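Local atomic coordinates of uncharacterized protein (Bacteroides ovatus CL02T12C04, PDB entry 6PTM), a protein that probably hydrolyses carrageenan chains from their ends, as an exo-acting carrageenase of glycoside hydrolase family 42. Residues His295-Glu300 / Lys404-Ile409; Glu332-Ser337 / Ser357-Asp362; Arg348-Ser353 / Asp362-Asn367. One frame throughout, in Å; residues are numbered along the deposited sequence.

Along the chain, strand 288-292 leads into the loop 295-300, the first half of contact 1. After helix 310-324, segment 332-337, the end of helix 327-334 and the turn behind it, begins contact 2, and the loop 348-353 begins contact 3. Helix 358-385 supplies both second halves: 357-362 closes contact 2, and 362-367 closes contact 3. These two contacts therefore cross, and they share Asp362. Contact 1 closes last, at 404-409, after strand 391-394, so the other two nest inside its loop. Contact 1 joins two loops that lie beyond neighbouring parallel strands. Contacts 2 and 3 tie helix 327-334 and the loop 348-353 to helix 358-385. Asn367 links contacts 1 and 3 through Trp296 O.

Contact 1 of 3, residues His295-Glu300 / Lys404-Ile409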
loop_
_atom_site.group_PDB
_atom_site.type_symbol
_atom_site.label_atom_id
_atom_site.label_comp_id
_atom_site.label_asym_id
_atom_site.label_seq_id
_atom_site.Cartn_x
_atom_site.Cartn_y
_atom_site.Cartn_z
ATOM N N HIS A 295 -13.351 -2.527 -8.444
ATOM C CA HIS A 295 -14.466 -1.979 -7.649
ATOM C C HIS A 295 -15.742 -2.128 -8.466
ATOM O O HIS A 295 -15.667 -2.095 -9.741
ATOM C CB HIS A 295 -14.190 -0.547 -7.147
ATOM C CG HIS A 295 -13.469 0.358 -8.107
ATOM N ND1 HIS A 295 -14.130 1.104 -9.045
ATOM C CD2 HIS A 295 -12.157 0.697 -8.216
ATOM C CE1 HIS A 295 -13.262 1.819 -9.740
ATOM N NE2 HIS A 295 -12.041 1.615 -9.236
ATOM N N TRP A 296 -16.826 -2.369 -7.734
ATOM C CA TRP A 296 -18.197 -2.603 -8.238
ATOM C C TRP A 296 -19.137 -1.625 -7.549
ATOM O O TRP A 296 -20.130 -2.074 -6.918
ATOM C CB TRP A 296 -18.586 -4.066 -8.017
ATOM C CG TRP A 296 -17.883 -5.003 -8.956
ATOM C CD1 TRP A 296 -18.383 -5.496 -10.123
ATOM C CD2 TRP A 296 -16.551 -5.536 -8.844
ATOM N NE1 TRP A 296 -17.478 -6.316 -10.729
ATOM C CE2 TRP A 296 -16.356 -6.388 -9.957
ATOM C CE3 TRP A 296 -15.545 -5.443 -7.882
ATOM C CZ2 TRP A 296 -15.176 -7.088 -10.167
ATOM C CZ3 TRP A 296 -14.376 -6.140 -8.082
ATOM C CH2 TRP A 296 -14.190 -6.945 -9.213
ATOM N N ASN A 297 -18.765 -0.339 -7.590
ATOM C CA ASN A 297 -19.552 0.731 -6.940
ATOM C C ASN A 297 -20.983 0.665 -7.476
ATOM O O ASN A 297 -21.169 0.440 -8.681
ATOM C CB ASN A 297 -18.991 2.129 -7.172
ATOM C CG ASN A 297 -17.590 2.316 -6.629
ATOM O OD1 ASN A 297 -17.181 1.606 -5.712
ATOM N ND2 ASN A 297 -16.877 3.333 -7.127
ATOM N N CYS A 298 -21.951 0.857 -6.590
ATOM C CA CYS A 298 -23.367 0.528 -6.843
ATOM C C CYS A 298 -24.274 1.567 -6.157
ATOM O O CYS A 298 -25.403 1.217 -5.821
ATOM C CB CYS A 298 -23.622 -0.902 -6.376
ATOM S SG CYS A 298 -23.419 -1.148 -4.593
ATOM N N ILE A 299 -23.793 2.786 -5.927
ATOM C CA ILE A 299 -24.640 3.922 -5.458
ATOM C C ILE A 299 -24.918 4.831 -6.663
ATOM O O ILE A 299 -23.983 5.314 -7.352
ATOM C CB ILE A 299 -24.024 4.658 -4.261
ATOM C CG1 ILE A 299 -23.929 3.707 -3.065
ATOM C CG2 ILE A 299 -24.824 5.919 -3.933
ATOM C CD1 ILE A 299 -23.181 4.257 -1.876
ATOM N N GLU A 300 -26.186 5.013 -6.996
ATOM C CA GLU A 300 -26.495 5.717 -8.256
ATOM C C GLU A 300 -25.903 7.139 -8.206
ATOM O O GLU A 300 -25.923 7.732 -7.131
ATOM C CB GLU A 300 -27.992 5.749 -8.470
ATOM C CG GLU A 300 -28.328 6.220 -9.867
ATOM C CD GLU A 300 -29.740 5.855 -10.244
ATOM O OE1 GLU A 300 -30.010 5.885 -11.460
ATOM O OE2 GLU A 300 -30.550 5.531 -9.304
ATOM N N LYS A 404 -16.402 5.020 2.162
ATOM C CA LYS A 404 -17.312 4.314 1.232
ATOM C C LYS A 404 -17.128 2.792 1.351
ATOM O O LYS A 404 -15.958 2.319 1.428
ATOM C CB LYS A 404 -17.115 4.852 -0.187
ATOM C CG LYS A 404 -17.385 6.362 -0.330
ATOM C CD LYS A 404 -17.288 6.894 -1.755
ATOM N N ARG A 405 -18.242 2.055 1.322
ATOM C CA ARG A 405 -18.257 0.567 1.397
ATOM C C ARG A 405 -19.185 -0.021 0.333
ATOM O O ARG A 405 -19.600 -1.162 0.525
ATOM C CB ARG A 405 -18.633 0.148 2.825
ATOM C CG ARG A 405 -17.522 0.352 3.846
ATOM C CD ARG A 405 -16.247 -0.421 3.496
ATOM N NE ARG A 405 -15.264 -0.324 4.564
ATOM C CZ ARG A 405 -14.484 0.723 4.796
ATOM N NH1 ARG A 405 -14.499 1.786 3.993
ATOM N NH2 ARG A 405 -13.680 0.690 5.843
ATOM N N ASP A 406 -19.438 0.677 -0.789
ATOM C CA ASP A 406 -20.287 0.153 -1.880
ATOM C C ASP A 406 -19.452 -0.517 -2.974
ATOM O O ASP A 406 -20.050 -1.001 -3.933
ATOM C CB ASP A 406 -21.183 1.250 -2.448
ATOM C CG ASP A 406 -20.390 2.367 -3.100
ATOM O OD1 ASP A 406 -19.567 2.990 -2.372
ATOM O OD2 ASP A 406 -20.544 2.522 -4.312
ATOM N N SER A 407 -18.124 -0.543 -2.867
ATOM C CA SER A 407 -17.224 -1.019 -3.949
ATOM C C SER A 407 -17.241 -2.552 -4.068
ATOM O O SER A 407 -16.723 -3.043 -5.070
ATOM C CB SER A 407 -15.799 -0.572 -3.709
ATOM O OG SER A 407 -15.322 -1.148 -2.505
ATOM N N GLY A 408 -17.686 -3.269 -3.039
ATOM C CA GLY A 408 -17.601 -4.744 -2.974
ATOM C C GLY A 408 -16.203 -5.198 -2.556
ATOM O O GLY A 408 -15.893 -6.411 -2.611
ATOM N N ILE A 409 -15.365 -4.246 -2.147
ATOM C CA ILE A 409 -13.987 -4.530 -1.694
ATOM C C ILE A 409 -13.984 -4.678 -0.176
ATOM O O ILE A 409 -14.152 -3.649 0.566
ATOM C CB ILE A 409 -13.025 -3.437 -2.190
ATOM C CG1 ILE A 409 -13.017 -3.398 -3.718
ATOM C CG2 ILE A 409 -11.637 -3.639 -1.615
ATOM C CD1 ILE A 409 -12.720 -4.727 -4.415
HETATM O O HOH W 1 -16.928 2.949 -3.361
#
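Asn297 and Ser407 mark the closest backbone approach, with their CA atoms 4.2 Å apart. Neither segment is a regular strand. The touching parts run in nearly opposite directions, 166° apart end to end. Trp296 N donates to Ser407 O at 2.7 Å, and the bond is fairly straight (159°). The same carbonyl oxygen lies in the plane of the Trp296 ring, at its edge.

Asp406 is the main side chain. Its CG sits between the backbone N and the carbonyl carbon (chi1 64°), which lets OD2 meet the 295-300 backbone. OD2 accepts from Cys298 N at 3.2 Å through its anti lone pair. A water donates to Asp406 OD1 at 2.8 Å and to Asn297 OD1 at 2.7 Å, bridging carboxylate and amide. Asn297 ND2 turns to Trp303 O instead. Ile299 crosses Asp406 at about a right angle, with CD1 3.6 Å from Asp406 CG. Ser407 OG accepts from Ile409 N at 3.1 Å, forming an ST turn.

The 295-300 loop follows strand 288-292. The 404-409 loop comes after the adjacent parallel strand 391-394 and the short helix 398-401. Such loop pairing beyond the C-terminal ends of strands is consistent with the (beta/alpha)8 barrel of family 42 enzymes.

Contact 2 of 3, residues Glu332-Ser337 / Ser357-Asp362; sequences ELWSTS and SPMYFD
Trp334 CG lies anti to the carbonyl carbon (chi1 -77°), and this swings the indole toward Met359. Met359 CG points opposite its own backbone N (chi1 176°), and the chain runs straight to SD before bending. Met359 therefore lies across one face of the indole, at about a right angle to it. Its CG sits 3.7 Å from the centroid of the six-membered ring, almost on the ring normal, as a CH-pi contact. SD follows at 4.2 Å from the same centroid, which makes this a Met-aromatic contact.

The indole belongs to the C-terminal end of helix 327-334, and Met359 to the first turn of helix 358-385. That long helix lies on the crossover between the parallel strands 288-292 and 391-394. Ser357 is its N-cap, with a weak bond from Tyr360 N to Ser357 OG.

At the indole edge, Trp334 NE1 donates to Asp362 OD2 at 2.9 Å. The bond is nearly straight (168°) and close to the ring plane. It reaches OD2 on the anti side, somewhat out of the carboxylate plane. His324 also bonds OD2, and Tyr653 holds OD1. Pro358 CB packs 3.8 Å from Leu333 CB; Pro358 CG lies against Leu333 O.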
loop_
_atom_site.group_PDB
_atom_site.type_symbol
_atom_site.label_atom_id
_atom_site.label_comp_id
_atom_site.label_asym_id
_atom_site.label_seq_id
_atom_site.Cartn_x
_atom_site.Cartn_y
_atom_site.Cartn_z
ATOM N N GLU A 332 -39.466 -8.873 7.556
ATOM C CA GLU A 332 -39.491 -8.081 8.811
ATOM C C GLU A 332 -38.458 -6.957 8.697
ATOM O O GLU A 332 -38.724 -5.864 9.179
ATOM C CB GLU A 332 -39.068 -8.903 10.031
ATOM C CG GLU A 332 -40.104 -9.852 10.578
ATOM C CD GLU A 332 -39.531 -10.941 11.486
ATOM O OE1 GLU A 332 -38.357 -10.794 11.950
ATOM O OE2 GLU A 332 -40.235 -11.966 11.696
ATOM N N LEU A 333 -37.267 -7.243 8.176
ATOM C CA LEU A 333 -36.161 -6.232 8.163
ATOM C C LEU A 333 -36.342 -5.235 7.013
ATOM O O LEU A 333 -36.121 -4.035 7.205
ATOM C CB LEU A 333 -34.814 -6.940 8.068
ATOM C CG LEU A 333 -34.381 -7.641 9.352
ATOM C CD1 LEU A 333 -33.257 -8.631 9.101
ATOM C CD2 LEU A 333 -34.000 -6.633 10.433
ATOM N N TRP A 334 -36.721 -5.721 5.840
ATOM C CA TRP A 334 -36.838 -4.885 4.631
ATOM C C TRP A 334 -38.205 -4.171 4.572
ATOM O O TRP A 334 -38.361 -3.367 3.649
ATOM C CB TRP A 334 -36.691 -5.777 3.414
ATOM C CG TRP A 334 -35.321 -6.213 3.054
ATOM C CD1 TRP A 334 -34.303 -6.591 3.879
ATOM C CD2 TRP A 334 -34.881 -6.464 1.717
ATOM N NE1 TRP A 334 -33.220 -6.992 3.129
ATOM C CE2 TRP A 334 -33.571 -6.986 1.802
ATOM C CE3 TRP A 334 -35.488 -6.345 0.458
ATOM C CZ2 TRP A 334 -32.831 -7.299 0.667
ATOM C CZ3 TRP A 334 -34.758 -6.682 -0.660
ATOM C CH2 TRP A 334 -33.435 -7.126 -0.550
ATOM N N SER A 335 -39.175 -4.566 5.420
ATOM C CA SER A 335 -40.604 -4.142 5.397
ATOM C C SER A 335 -41.228 -4.526 4.056
ATOM O O SER A 335 -41.766 -3.674 3.394
ATOM C CB SER A 335 -40.757 -2.676 5.662
ATOM O OG SER A 335 -40.250 -2.398 6.952
ATOM N N THR A 336 -41.128 -5.792 3.679
ATOM C CA THR A 336 -41.565 -6.301 2.375
ATOM C C THR A 336 -42.508 -7.475 2.656
ATOM O O THR A 336 -42.646 -7.845 3.850
ATOM C CB THR A 336 -40.365 -6.645 1.476
ATOM O OG1 THR A 336 -39.499 -7.470 2.254
ATOM C CG2 THR A 336 -39.590 -5.440 0.963
ATOM N N SER A 337 -43.111 -8.011 1.593
ATOM C CA SER A 337 -44.136 -9.079 1.602
ATOM C C SER A 337 -43.816 -10.141 0.560
ATOM O O SER A 337 -44.768 -10.705 -0.026
ATOM C CB SER A 337 -45.470 -8.469 1.329
ATOM O OG SER A 337 -45.844 -7.833 2.512
ATOM N N SER A 357 -30.425 1.411 6.234
ATOM C CA SER A 357 -31.566 0.478 6.092
ATOM C C SER A 357 -31.021 -0.928 5.917
ATOM O O SER A 357 -29.904 -1.129 5.407
ATOM C CB SER A 357 -32.446 0.806 4.946
ATOM O OG SER A 357 -31.726 0.666 3.732
ATOM N N PRO A 358 -31.818 -1.929 6.325
ATOM C CA PRO A 358 -31.446 -3.328 6.126
ATOM C C PRO A 358 -31.220 -3.736 4.673
ATOM O O PRO A 358 -30.212 -4.395 4.460
ATOM C CB PRO A 358 -32.603 -4.076 6.796
ATOM C CG PRO A 358 -32.997 -3.112 7.896
ATOM C CD PRO A 358 -33.028 -1.787 7.160
ATOM N N MET A 359 -32.034 -3.271 3.722
ATOM C CA MET A 359 -31.845 -3.665 2.312
ATOM C C MET A 359 -30.476 -3.145 1.832
ATOM O O MET A 359 -29.786 -3.852 1.079
ATOM C CB MET A 359 -32.938 -3.146 1.384
ATOM C CG MET A 359 -32.622 -3.508 -0.028
ATOM S SD MET A 359 -33.805 -3.009 -1.271
ATOM C CE MET A 359 -33.567 -1.227 -1.237
ATOM N N TYR A 360 -30.119 -1.943 2.247
ATOM C CA TYR A 360 -28.840 -1.310 1.868
ATOM C C TYR A 360 -27.710 -2.135 2.439
ATOM O O TYR A 360 -26.735 -2.380 1.705
ATOM C CB TYR A 360 -28.807 0.124 2.369
ATOM C CG TYR A 360 -27.557 0.903 2.043
ATOM C CD1 TYR A 360 -26.400 0.764 2.807
ATOM C CD2 TYR A 360 -27.548 1.835 1.015
ATOM C CE1 TYR A 360 -25.269 1.524 2.547
ATOM C CE2 TYR A 360 -26.430 2.604 0.754
ATOM C CZ TYR A 360 -25.297 2.472 1.537
ATOM O OH TYR A 360 -24.200 3.237 1.265
ATOM N N PHE A 361 -27.804 -2.477 3.725
ATOM C CA PHE A 361 -26.741 -3.232 4.400
ATOM C C PHE A 361 -26.499 -4.536 3.632
ATOM O O PHE A 361 -25.354 -4.909 3.342
ATOM C CB PHE A 361 -27.104 -3.544 5.850
ATOM C CG PHE A 361 -26.017 -4.392 6.427
ATOM C CD1 PHE A 361 -26.059 -5.762 6.307
ATOM C CD2 PHE A 361 -24.883 -3.795 6.934
ATOM C CE1 PHE A 361 -25.012 -6.544 6.754
ATOM C CE2 PHE A 361 -23.820 -4.569 7.352
ATOM C CZ PHE A 361 -23.886 -5.943 7.263
ATOM N N ASP A 362 -27.586 -5.248 3.371
ATOM C CA ASP A 362 -27.587 -6.559 2.683
ATOM C C ASP A 362 -26.944 -6.402 1.313
ATOM O O ASP A 362 -26.131 -7.284 0.934
ATOM C CB ASP A 362 -28.993 -7.137 2.609
ATOM C CG ASP A 362 -29.444 -7.779 3.916
ATOM O OD1 ASP A 362 -28.590 -7.918 4.848
ATOM O OD2 ASP A 362 -30.634 -8.089 4.016
#

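Contact 3 of 3, residues Arg348-Ser353 / Asp362-Asn367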
loop_
_atom_site.group_PDB
_atom_site.type_symbol
_atom_site.label_atom_id
_atom_site.label_comp_id
_atom_site.label_asym_id
_atom_site.label_seq_id
_atom_site.Cartn_x
_atom_site.Cartn_y
_atom_site.Cartn_z
ATOM N N ARG A 348 -31.567 -2.916 -8.419
ATOM C CA ARG A 348 -30.224 -3.445 -8.793
ATOM C C ARG A 348 -29.110 -2.417 -8.510
ATOM O O ARG A 348 -27.960 -2.707 -8.784
ATOM C CB ARG A 348 -30.206 -3.808 -10.277
ATOM C CG ARG A 348 -30.709 -5.218 -10.564
ATOM C CD ARG A 348 -32.064 -5.532 -9.964
ATOM N NE ARG A 348 -32.659 -6.697 -10.604
ATOM C CZ ARG A 348 -33.782 -7.282 -10.213
ATOM N NH1 ARG A 348 -34.430 -6.856 -9.147
ATOM N NH2 ARG A 348 -34.241 -8.324 -10.890
ATOM N N ILE A 349 -29.450 -1.240 -8.010
ATOM C CA ILE A 349 -28.497 -0.177 -7.602
ATOM C C ILE A 349 -29.099 0.491 -6.367
ATOM O O ILE A 349 -30.335 0.530 -6.290
ATOM C CB ILE A 349 -28.272 0.792 -8.780
ATOM C CG1 ILE A 349 -27.044 1.673 -8.534
ATOM C CG2 ILE A 349 -29.530 1.630 -9.053
ATOM C CD1 ILE A 349 -26.466 2.258 -9.790
ATOM N N MET A 350 -28.260 0.943 -5.430
ATOM C CA MET A 350 -28.693 1.544 -4.178
ATOM C C MET A 350 -28.720 3.075 -4.342
ATOM O O MET A 350 -28.027 3.646 -5.239
ATOM C CB MET A 350 -27.758 1.165 -3.030
ATOM C CG MET A 350 -27.813 -0.305 -2.656
ATOM S SD MET A 350 -29.383 -0.750 -1.935
ATOM C CE MET A 350 -30.157 -1.446 -3.385
ATOM N N GLN A 351 -29.476 3.710 -3.461
ATOM C CA GLN A 351 -29.491 5.186 -3.280
ATOM C C GLN A 351 -28.720 5.507 -1.998
ATOM O O GLN A 351 -28.870 4.767 -1.002
ATOM C CB GLN A 351 -30.947 5.691 -3.270
ATOM C CG GLN A 351 -31.754 5.328 -4.523
ATOM C CD GLN A 351 -31.195 5.907 -5.801
ATOM O OE1 GLN A 351 -30.750 7.056 -5.832
ATOM N NE2 GLN A 351 -31.216 5.128 -6.881
ATOM N N ALA A 352 -27.950 6.587 -1.998
ATOM C CA ALA A 352 -27.223 7.058 -0.803
ATOM C C ALA A 352 -28.190 7.253 0.362
ATOM O O ALA A 352 -27.826 6.912 1.459
ATOM C CB ALA A 352 -26.477 8.333 -1.117
ATOM N N SER A 353 -29.407 7.745 0.125
ATOM C CA SER A 353 -30.466 7.963 1.160
ATOM C C SER A 353 -30.853 6.677 1.901
ATOM O O SER A 353 -31.432 6.788 2.989
ATOM C CB SER A 353 -31.714 8.535 0.555
ATOM O OG SER A 353 -32.223 7.635 -0.430
ATOM N N ASP A 362 -27.586 -5.248 3.371
ATOM C CA ASP A 362 -27.587 -6.559 2.683
ATOM C C ASP A 362 -26.944 -6.402 1.313
ATOM O O ASP A 362 -26.131 -7.284 0.934
ATOM C CB ASP A 362 -28.993 -7.137 2.609
ATOM C CG ASP A 362 -29.444 -7.779 3.916
ATOM O OD1 ASP A 362 -28.590 -7.918 4.848
ATOM O OD2 ASP A 362 -30.634 -8.089 4.016
ATOM N N PHE A 363 -27.320 -5.359 0.574
ATOM C CA PHE A 363 -26.803 -5.158 -0.801
ATOM C C PHE A 363 -25.268 -4.996 -0.744
ATOM O O PHE A 363 -24.537 -5.638 -1.534
ATOM C CB PHE A 363 -27.494 -3.967 -1.456
ATOM C CG PHE A 363 -27.397 -3.991 -2.952
ATOM C CD1 PHE A 363 -28.447 -4.470 -3.712
ATOM C CD2 PHE A 363 -26.272 -3.489 -3.594
ATOM C CE1 PHE A 363 -28.334 -4.541 -5.093
ATOM C CE2 PHE A 363 -26.178 -3.527 -4.977
ATOM C CZ PHE A 363 -27.208 -4.060 -5.724
ATOM N N MET A 364 -24.773 -4.170 0.184
ATOM C CA MET A 364 -23.333 -3.836 0.261
ATOM C C MET A 364 -22.558 -5.062 0.769
ATOM O O MET A 364 -21.450 -5.315 0.244
ATOM C CB MET A 364 -23.069 -2.624 1.162
ATOM C CG MET A 364 -23.703 -1.337 0.691
ATOM S SD MET A 364 -23.638 -1.097 -1.080
ATOM C CE MET A 364 -24.563 0.437 -1.210
ATOM N N ALA A 365 -23.132 -5.810 1.722
ATOM C CA ALA A 365 -22.518 -7.009 2.326
ATOM C C ALA A 365 -22.423 -8.100 1.251
ATOM O O ALA A 365 -21.344 -8.695 1.097
ATOM C CB ALA A 365 -23.342 -7.446 3.518
ATOM N N PHE A 366 -23.508 -8.286 0.489
ATOM C CA PHE A 366 -23.559 -9.229 -0.644
ATOM C C PHE A 366 -22.498 -8.799 -1.669
ATOM O O PHE A 366 -21.766 -9.669 -2.171
ATOM C CB PHE A 366 -24.956 -9.320 -1.265
ATOM C CG PHE A 366 -24.903 -9.858 -2.677
ATOM C CD1 PHE A 366 -24.581 -11.184 -2.909
ATOM C CD2 PHE A 366 -25.098 -9.041 -3.774
ATOM C CE1 PHE A 366 -24.468 -11.674 -4.199
ATOM C CE2 PHE A 366 -25.003 -9.536 -5.070
ATOM C CZ PHE A 366 -24.695 -10.859 -5.279
ATOM N N ASN A 367 -22.424 -7.499 -1.994
ATOM C CA ASN A 367 -21.519 -7.044 -3.070
ATOM C C ASN A 367 -20.073 -7.430 -2.666
ATOM O O ASN A 367 -19.301 -7.930 -3.516
ATOM C CB ASN A 367 -21.691 -5.544 -3.342
ATOM C CG ASN A 367 -21.089 -5.086 -4.663
ATOM O OD1 ASN A 367 -21.106 -5.836 -5.632
ATOM N ND2 ASN A 367 -20.578 -3.863 -4.716
#
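The Phe363 ring carries Met350 over one face. Met350 CE lies 4.0 Å from the ring centroid, 29° off the normal, in a CH-pi contact. Its nearest ring atom is Phe363 CD1, at 3.5 Å from Met350 CE. Met350 SD is more oblique, 4.6 Å from the centroid, and still forms a Met-aromatic contact. It sits nearer the root of the ring, 3.8 Å from Phe363 CB. Met350 CG approaches the other ortho carbon, Phe363 CD2, at 3.7 Å. At the far end of the ring, Arg348 O comes obliquely to Phe363 CZ at 3.4 Å. Cys298 and Ile308 also touch this side chain.

Bends at chi2 (-68°) and chi3 (99°) curl the chain of Met350 beyond CG, which brings SD and CE back to Phe363. Met364 meets Met350 at its inner part. The two methionines slide past each other in opposite directions, and Met364 CE lies 3.6 Å from Met350 CG.

Between side chains the contact is purely apolar and sulfur-aromatic. The Arg348 side chain starts away from the helix, and its guanidinium group is bound by Gly346 O, Asp345 and Glu310, with Tyr313 as a cation-pi partner. Backbone hydrogen bonds of Met350 with Cys298 and Glu300 join this loop to 295-300.

Phe363 and Met364 are neighbours on helix 358-385. The loop that leads into this helix passes across its side, and Met350 reaches in to both. The result is a buried Met-aromatic cluster between the loop and a helix on the crossover from strand 288-292 to strand 391-394, in what is probably the family's (beta/alpha)8 barrel.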